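Local coordinates for structural protein ORF273 (Acidianus two-tailed virus, PDB 4ART) that is a thermo- and acid-stable structural protein of an archaeal virus, probably a component of the virion, whose detailed role is not established, at residues T134-E146 and Q153-L165. Numbering follows the deposited sequence.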
loop_
_atom_site.group_PDB
_atom_site.type_symbol
_atom_site.label_atom_id
_atom_site.label_comp_id
_atom_site.label_asym_id
_atom_site.label_seq_id
_atom_site.Cartn_x
_atom_site.Cartn_y
_atom_site.Cartn_z
ATOM N N THR A 134 -19.865 7.015 -10.911
ATOM C CA THR A 134 -20.222 5.585 -11.115
ATOM C C THR A 134 -21.396 5.350 -10.136
ATOM O O THR A 134 -21.205 4.826 -9.023
ATOM C CB THR A 134 -18.987 4.682 -10.882
ATOM O OG1 THR A 134 -17.857 5.247 -11.560
ATOM C CG2 THR A 134 -19.174 3.278 -11.315
ATOM N N PRO A 135 -22.605 5.847 -10.498
ATOM C CA PRO A 135 -23.719 5.792 -9.547
ATOM C C PRO A 135 -24.359 4.445 -9.273
ATOM O O PRO A 135 -25.053 4.349 -8.267
ATOM C CB PRO A 135 -24.733 6.784 -10.146
ATOM C CG PRO A 135 -24.507 6.688 -11.587
ATOM C CD PRO A 135 -23.014 6.540 -11.740
ATOM N N ASN A 136 -24.200 3.441 -10.152
ATOM C CA ASN A 136 -24.903 2.140 -9.997
ATOM C C ASN A 136 -24.029 0.946 -9.526
ATOM O O ASN A 136 -24.394 -0.242 -9.654
ATOM C CB ASN A 136 -25.703 1.844 -11.259
ATOM C CG ASN A 136 -26.405 3.086 -11.796
ATOM O OD1 ASN A 136 -27.045 3.856 -11.059
ATOM N ND2 ASN A 136 -26.248 3.353 -13.076
ATOM N N LEU A 137 -22.868 1.291 -8.968
ATOM C CA LEU A 137 -21.894 0.355 -8.444
ATOM C C LEU A 137 -22.445 -0.277 -7.167
ATOM O O LEU A 137 -22.810 0.430 -6.229
ATOM C CB LEU A 137 -20.638 1.161 -8.151
ATOM C CG LEU A 137 -19.353 0.434 -7.918
ATOM C CD1 LEU A 137 -18.999 -0.472 -9.032
ATOM C CD2 LEU A 137 -18.282 1.398 -7.847
ATOM N N LYS A 138 -22.536 -1.606 -7.139
ATOM C CA LYS A 138 -23.053 -2.305 -5.956
ATOM C C LYS A 138 -21.921 -3.005 -5.193
ATOM O O LYS A 138 -21.935 -3.033 -3.961
ATOM C CB LYS A 138 -24.135 -3.310 -6.359
ATOM C CG LYS A 138 -24.912 -3.911 -5.177
ATOM C CD LYS A 138 -26.017 -4.824 -5.654
ATOM C CE LYS A 138 -26.721 -5.560 -4.546
ATOM N NZ LYS A 138 -27.758 -4.713 -3.900
ATOM N N TYR A 139 -20.937 -3.563 -5.921
ATOM C CA TYR A 139 -19.882 -4.353 -5.306
ATOM C C TYR A 139 -18.474 -3.908 -5.520
ATOM O O TYR A 139 -18.113 -3.388 -6.576
ATOM C CB TYR A 139 -19.992 -5.820 -5.758
ATOM C CG TYR A 139 -21.273 -6.517 -5.334
ATOM C CD1 TYR A 139 -21.408 -7.050 -4.062
ATOM C CD2 TYR A 139 -22.318 -6.706 -6.238
ATOM C CE1 TYR A 139 -22.567 -7.732 -3.682
ATOM C CE2 TYR A 139 -23.488 -7.377 -5.869
ATOM C CZ TYR A 139 -23.610 -7.885 -4.585
ATOM O OH TYR A 139 -24.755 -8.544 -4.182
ATOM N N TYR A 140 -17.666 -4.140 -4.487
ATOM C CA TYR A 140 -16.235 -3.957 -4.540
ATOM C C TYR A 140 -15.640 -5.362 -4.435
ATOM O O TYR A 140 -15.965 -6.106 -3.510
ATOM C CB TYR A 140 -15.692 -3.023 -3.431
ATOM C CG TYR A 140 -14.175 -3.109 -3.340
ATOM C CD1 TYR A 140 -13.365 -2.404 -4.211
ATOM C CD2 TYR A 140 -13.558 -3.991 -2.453
ATOM C CE1 TYR A 140 -11.973 -2.543 -4.180
ATOM C CE2 TYR A 140 -12.177 -4.159 -2.430
ATOM C CZ TYR A 140 -11.385 -3.423 -3.281
ATOM O OH TYR A 140 -10.022 -3.585 -3.172
ATOM N N ILE A 141 -14.791 -5.729 -5.401
ATOM C CA ILE A 141 -14.201 -7.078 -5.426
ATOM C C ILE A 141 -12.683 -7.008 -5.314
ATOM O O ILE A 141 -12.029 -6.297 -6.068
ATOM C CB ILE A 141 -14.659 -7.894 -6.679
ATOM C CG1 ILE A 141 -16.193 -7.930 -6.791
ATOM C CG2 ILE A 141 -14.053 -9.291 -6.686
ATOM C CD1 ILE A 141 -16.753 -8.662 -8.056
ATOM N N HIS A 142 -12.139 -7.757 -4.369
ATOM C CA HIS A 142 -10.707 -7.867 -4.184
ATOM C C HIS A 142 -10.308 -9.278 -4.517
ATOM O O HIS A 142 -10.761 -10.208 -3.847
ATOM C CB HIS A 142 -10.294 -7.494 -2.751
ATOM C CG HIS A 142 -8.790 -7.412 -2.563
ATOM N ND1 HIS A 142 -8.229 -7.533 -1.320
ATOM C CD2 HIS A 142 -7.787 -7.168 -3.458
ATOM C CE1 HIS A 142 -6.914 -7.404 -1.486
ATOM N NE2 HIS A 142 -6.594 -7.187 -2.748
ATOM N N ALA A 143 -9.546 -9.441 -5.618
ATOM C CA ALA A 143 -9.040 -10.733 -6.084
ATOM C C ALA A 143 -7.571 -10.814 -5.742
ATOM O O ALA A 143 -6.845 -9.862 -5.979
ATOM C CB ALA A 143 -9.247 -10.890 -7.582
ATOM N N VAL A 144 -7.144 -11.908 -5.115
ATOM C CA VAL A 144 -5.736 -12.084 -4.734
ATOM C C VAL A 144 -5.199 -13.347 -5.361
ATOM O O VAL A 144 -5.774 -14.421 -5.177
ATOM C CB VAL A 144 -5.479 -12.036 -3.192
ATOM C CG1 VAL A 144 -3.985 -11.911 -2.877
ATOM C CG2 VAL A 144 -6.264 -10.901 -2.531
ATOM N N VAL A 145 -4.137 -13.213 -6.142
ATOM C CA VAL A 145 -3.493 -14.353 -6.785
ATOM C C VAL A 145 -2.145 -14.622 -6.114
ATOM O O VAL A 145 -1.319 -13.705 -5.985
ATOM C CB VAL A 145 -3.360 -14.187 -8.316
ATOM C CG1 VAL A 145 -2.941 -15.497 -8.970
ATOM C CG2 VAL A 145 -4.662 -13.683 -8.929
ATOM N N GLU A 146 -1.950 -15.871 -5.669
ATOM C CA GLU A 146 -0.718 -16.356 -5.049
ATOM C C GLU A 146 0.115 -17.123 -6.095
ATOM O O GLU A 146 -0.386 -18.084 -6.683
ATOM C CB GLU A 146 -1.036 -17.244 -3.823
ATOM C CG GLU A 146 0.096 -18.130 -3.329
ATOM C CD GLU A 146 1.289 -17.453 -2.684
ATOM O OE1 GLU A 146 1.207 -16.251 -2.336
ATOM O OE2 GLU A 146 2.317 -18.147 -2.514
ATOM N N GLN A 153 -0.493 -20.445 -8.201
ATOM C CA GLN A 153 -0.922 -21.507 -7.300
ATOM C C GLN A 153 -2.394 -21.354 -6.891
ATOM O O GLN A 153 -3.141 -22.328 -6.986
ATOM C CB GLN A 153 -0.056 -21.556 -6.028
ATOM C CG GLN A 153 1.459 -21.606 -6.212
ATOM C CD GLN A 153 2.117 -21.909 -4.887
ATOM O OE1 GLN A 153 2.070 -23.038 -4.393
ATOM N NE2 GLN A 153 2.692 -20.898 -4.246
ATOM N N TYR A 154 -2.793 -20.161 -6.374
ATOM C CA TYR A 154 -4.155 -19.942 -5.881
ATOM C C TYR A 154 -4.755 -18.601 -6.227
ATOM O O TYR A 154 -4.040 -17.627 -6.458
ATOM C CB TYR A 154 -4.231 -20.141 -4.349
ATOM C CG TYR A 154 -3.535 -21.385 -3.842
ATOM C CD1 TYR A 154 -4.106 -22.650 -4.009
ATOM C CD2 TYR A 154 -2.316 -21.303 -3.174
ATOM C CE1 TYR A 154 -3.479 -23.803 -3.521
ATOM C CE2 TYR A 154 -1.669 -22.448 -2.703
ATOM C CZ TYR A 154 -2.261 -23.696 -2.868
ATOM O OH TYR A 154 -1.633 -24.832 -2.409
ATOM N N LEU A 155 -6.092 -18.557 -6.216
ATOM C CA LEU A 155 -6.901 -17.359 -6.394
ATOM C C LEU A 155 -7.946 -17.326 -5.306
ATOM O O LEU A 155 -8.540 -18.348 -4.994
ATOM C CB LEU A 155 -7.574 -17.310 -7.803
ATOM C CG LEU A 155 -8.680 -16.241 -8.047
ATOM C CD1 LEU A 155 -8.139 -14.818 -7.948
ATOM C CD2 LEU A 155 -9.370 -16.447 -9.381
ATOM N N ALA A 156 -8.130 -16.153 -4.695
ATOM C CA ALA A 156 -9.161 -15.899 -3.704
ATOM C C ALA A 156 -9.896 -14.649 -4.155
ATOM O O ALA A 156 -9.274 -13.661 -4.536
ATOM C CB ALA A 156 -8.563 -15.692 -2.330
ATOM N N VAL A 157 -11.212 -14.737 -4.217
ATOM C CA VAL A 157 -12.037 -13.624 -4.668
ATOM C C VAL A 157 -12.914 -13.247 -3.459
ATOM O O VAL A 157 -13.658 -14.098 -2.957
ATOM C CB VAL A 157 -12.905 -14.010 -5.897
ATOM C CG1 VAL A 157 -13.734 -12.818 -6.381
ATOM C CG2 VAL A 157 -12.080 -14.613 -7.036
ATOM N N ASN A 158 -12.816 -11.987 -3.015
ATOM C CA ASN A 158 -13.583 -11.409 -1.892
ATOM C C ASN A 158 -14.548 -10.359 -2.410
ATOM O O ASN A 158 -14.115 -9.365 -2.968
ATOM C CB ASN A 158 -12.629 -10.772 -0.849
ATOM C CG ASN A 158 -11.835 -11.810 -0.093
ATOM O OD1 ASN A 158 -12.356 -12.810 0.332
ATOM N ND2 ASN A 158 -10.527 -11.798 -0.216
ATOM N N ILE A 159 -15.852 -10.572 -2.201
ATOM C CA ILE A 159 -16.902 -9.676 -2.661
ATOM C C ILE A 159 -17.529 -8.905 -1.510
ATOM O O ILE A 159 -18.141 -9.489 -0.618
ATOM C CB ILE A 159 -17.930 -10.445 -3.531
ATOM C CG1 ILE A 159 -17.218 -11.151 -4.715
ATOM C CG2 ILE A 159 -18.995 -9.502 -4.009
ATOM C CD1 ILE A 159 -17.993 -12.205 -5.343
ATOM N N TYR A 160 -17.429 -7.575 -1.571
ATOM C CA TYR A 160 -17.976 -6.680 -0.542
ATOM C C TYR A 160 -19.116 -5.889 -1.132
ATOM O O TYR A 160 -18.994 -5.357 -2.228
ATOM C CB TYR A 160 -16.888 -5.678 -0.071
ATOM C CG TYR A 160 -15.641 -6.318 0.508
ATOM C CD1 TYR A 160 -14.591 -6.716 -0.314
ATOM C CD2 TYR A 160 -15.529 -6.566 1.879
ATOM C CE1 TYR A 160 -13.461 -7.339 0.210
ATOM C CE2 TYR A 160 -14.397 -7.165 2.414
ATOM C CZ TYR A 160 -13.371 -7.563 1.576
ATOM O OH TYR A 160 -12.245 -8.121 2.120
ATOM N N ASP A 161 -20.183 -5.751 -0.376
ATOM C CA ASP A 161 -21.337 -4.919 -0.713
ATOM C C ASP A 161 -20.919 -3.516 -0.269
ATOM O O ASP A 161 -20.636 -3.316 0.909
ATOM C CB ASP A 161 -22.590 -5.382 0.074
ATOM C CG ASP A 161 -23.817 -4.526 -0.211
ATOM O OD1 ASP A 161 -24.003 -3.513 0.469
ATOM O OD2 ASP A 161 -24.548 -4.838 -1.143
ATOM N N ILE A 162 -20.874 -2.558 -1.197
ATOM C CA ILE A 162 -20.415 -1.191 -0.921
ATOM C C ILE A 162 -21.243 -0.458 0.145
ATOM O O ILE A 162 -20.657 0.157 1.023
ATOM C CB ILE A 162 -20.182 -0.374 -2.249
ATOM C CG1 ILE A 162 -19.032 -1.025 -3.081
ATOM C CG2 ILE A 162 -19.916 1.130 -1.964
ATOM C CD1 ILE A 162 -18.892 -0.566 -4.471
ATOM N N ASP A 163 -22.580 -0.541 0.081
ATOM C CA ASP A 163 -23.477 0.103 1.050
ATOM C C ASP A 163 -23.217 -0.373 2.463
ATOM O O ASP A 163 -23.170 0.438 3.389
ATOM C CB ASP A 163 -24.957 -0.209 0.724
ATOM C CG ASP A 163 -25.504 0.397 -0.541
ATOM O OD1 ASP A 163 -24.904 1.374 -1.038
ATOM O OD2 ASP A 163 -26.575 -0.068 -1.004
ATOM N N SER A 164 -23.098 -1.699 2.620
ATOM C CA SER A 164 -22.888 -2.384 3.899
ATOM C C SER A 164 -21.573 -1.957 4.477
ATOM O O SER A 164 -21.514 -1.602 5.651
ATOM C CB SER A 164 -22.907 -3.898 3.702
ATOM O OG SER A 164 -24.222 -4.363 3.907
ATOM N N LEU A 165 -20.531 -1.941 3.647
ATOM C CA LEU A 165 -19.212 -1.497 4.039
ATOM C C LEU A 165 -19.211 -0.024 4.471
ATOM O O LEU A 165 -18.656 0.301 5.520
ATOM C CB LEU A 165 -18.234 -1.727 2.875
ATOM C CG LEU A 165 -16.779 -1.690 3.226
ATOM C CD1 LEU A 165 -16.472 -2.559 4.464
ATOM C CD2 LEU A 165 -15.965 -2.172 2.072
HETATM O O HOH W 1 -23.885 -1.799 -2.640
HETATM O O HOH W 2 -26.241 -3.240 -2.097
HETATM O O HOH W 3 -25.085 -8.068 -1.520
HETATM O O HOH W 4 -10.126 -9.264 0.762
#
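Tyr140 sets its ring beside that of Tyr160, oblique to it with the planes at 40°, and Tyr160 CD1 meets the ring edge 3.6 Å from Tyr140 CD2. Their backbones form a hydrogen-bonded pair of the antiparallel hairpin of strands 139-146 and 154-161, which lies in the mixed sheet between strands 87-96 and 247-253. Tyr160 CG stands beside its backbone N (chi1 -59°), and CD1 lies in the plane of the Tyr140 ring; the Tyr140 hydroxyl goes on to Glu92. On the other face, where helix 23-44 packs against Tyr139, Ala143 and Val145, Ile159 CG2 presses on Tyr139 CD1 at 3.4 Å, and Ile141 CG2 meets Val157 CG1 at 3.6 Å. A classic beta bulge closes the ladder at the turn end: Glu146 O accepts from Gln153 N (2.8 Å) and, at a longer 3.2 Å, from Tyr154 N. Where strand 154-161 passes into helix 162-168, Ile162 CD1 meets Leu137 CG at a slant, 3.6 Å away, and Phe119 touches both side chains. Asp161 is the N-cap, its OD1 accepting from Ser164 N through the anti lone pair. Asp161 OD2 stays 4.2 Å from Lys138 NZ, and one water bridges them, donating to OD2 and accepting from NZ.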